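Local coordinates for hypothetical protein VC0802 (Vibrio cholerae, PDB 1ZVP) that is of unknown function, though its paired ACT domains hint at binding of a small regulatory ligand and a role in transport is possible, at residues E56-K59 against A60-G64. Residues are numbered along the deposited sequence; the frame is centred on the assembly and turned at random.
Sequences EAEK and AQQAG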
loop_
_atom_site.group_PDB
_atom_site.type_symbol
_atom_site.label_atom_id
_atom_site.label_comp_id
_atom_site.label_asym_id
_atom_site.label_seq_id
_atom_site.Cartn_x
_atom_site.Cartn_y
_atom_site.Cartn_z
ATOM N N GLU D 56 -4.558 5.809 15.153
ATOM C CA GLU D 56 -4.669 5.049 16.389
ATOM C C GLU D 56 -6.142 4.883 16.768
ATOM O O GLU D 56 -6.939 5.799 16.580
ATOM C CB GLU D 56 -3.926 5.775 17.507
ATOM C CG GLU D 56 -2.467 5.407 17.638
ATOM C CD GLU D 56 -2.200 4.497 18.835
ATOM O OE1 GLU D 56 -1.288 4.836 19.630
ATOM O OE2 GLU D 56 -2.899 3.457 18.994
ATOM N N ALA D 57 -6.498 3.718 17.300
ATOM C CA ALA D 57 -7.893 3.376 17.576
ATOM C C ALA D 57 -8.632 4.425 18.409
ATOM O O ALA D 57 -9.708 4.880 18.016
ATOM C CB ALA D 57 -7.987 2.011 18.239
ATOM N N GLU D 58 -8.055 4.812 19.544
ATOM C CA GLU D 58 -8.725 5.743 20.454
ATOM C C GLU D 58 -8.520 7.226 20.155
ATOM O O GLU D 58 -9.197 8.056 20.740
ATOM C CB GLU D 58 -8.422 5.428 21.932
ATOM C CG GLU D 58 -6.951 5.184 22.276
ATOM C CD GLU D 58 -6.055 6.390 21.996
ATOM O OE1 GLU D 58 -6.134 7.385 22.765
ATOM O OE2 GLU D 58 -5.274 6.333 21.009
ATOM N N LYS D 59 -7.590 7.552 19.258
ATOM C CA LYS D 59 -7.480 8.903 18.701
ATOM C C LYS D 59 -8.643 9.159 17.756
ATOM O O LYS D 59 -9.145 10.271 17.666
ATOM C CB LYS D 59 -6.163 9.085 17.940
ATOM C CG LYS D 59 -5.186 10.109 18.511
ATOM C CD LYS D 59 -4.489 9.614 19.774
ATOM C CE LYS D 59 -3.000 9.952 19.774
ATOM N NZ LYS D 59 -2.254 9.085 18.806
ATOM N N ALA D 60 -9.057 8.115 17.049
ATOM C CA ALA D 60 -10.168 8.194 16.111
ATOM C C ALA D 60 -11.481 8.107 16.858
ATOM O O ALA D 60 -12.444 8.789 16.515
ATOM C CB ALA D 60 -10.081 7.071 15.082
ATOM N N GLN D 61 -11.509 7.257 17.879
ATOM C CA GLN D 61 -12.728 6.965 18.618
ATOM C C GLN D 61 -13.261 8.210 19.345
ATOM O O GLN D 61 -14.438 8.567 19.187
ATOM C CB GLN D 61 -12.512 5.764 19.548
ATOM C CG GLN D 61 -13.691 5.399 20.422
ATOM C CD GLN D 61 -13.507 5.893 21.843
ATOM O OE1 GLN D 61 -12.574 5.480 22.543
ATOM N NE2 GLN D 61 -14.397 6.782 22.280
ATOM N N GLN D 62 -12.403 8.894 20.102
ATOM C CA GLN D 62 -12.828 10.151 20.722
ATOM C C GLN D 62 -12.501 11.418 19.923
ATOM O O GLN D 62 -12.231 12.479 20.478
ATOM C CB GLN D 62 -12.449 10.250 22.218
ATOM C CG GLN D 62 -11.204 9.490 22.662
ATOM C CD GLN D 62 -9.919 10.260 22.416
ATOM O OE1 GLN D 62 -9.777 10.962 21.407
ATOM N NE2 GLN D 62 -8.963 10.119 23.336
ATOM N N ALA D 63 -12.531 11.278 18.604
ATOM C CA ALA D 63 -12.660 12.401 17.698
ATOM C C ALA D 63 -14.018 12.231 17.045
ATOM O O ALA D 63 -14.398 12.999 16.161
ATOM C CB ALA D 63 -11.573 12.382 16.663
ATOM N N GLY D 64 -14.734 11.199 17.486
ATOM C CA GLY D 64 -16.114 10.967 17.081
ATOM C C GLY D 64 -16.289 10.169 15.806
ATOM O O GLY D 64 -17.421 9.879 15.400
#
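The carbonyl oxygen of E56 accepts two backbone amides of the turn it caps: A60 N bonds to E56 O at 3.2 Å with an N-H...O angle of 150°, and K59 N bonds weakly to the same oxygen. This is the first turn of a short α-helix, 57-61, that follows directly on strand 50-56 in the first of the chain's two ACT domains, with E56 as the N-cap residue. The next step of the ladder is Q61 N to A57 O at 3.0 Å, the donor lying 18° out of the carbonyl plane. Q61 CB comes within 3.3 Å of the same A57 O, as the residue that donates the amide also brings its β-carbon close to that carbonyl. The inner side of the turn faces strand 24-29: the side chain of A60, the buried residue here, touches V25, and the A57 backbone is hydrogen-bonded to D23. The outer face carries E58 and Q62, whose chains run side by side in the same direction. E58 CG sits between its backbone N and carbonyl carbon (chi1 47°), which with a bend at chi2 leads the carboxylate alongside the Q62 amide, their planes 74° apart. E58 OE1 and Q62 NE2 are 4.0 Å apart, too far for a hydrogen bond. From Q62 the helix unwinds: A63 N bonds to A60 O and G64 N to Q61 O, while the methyl CB of A63 lies 3.4 Å from K59 O.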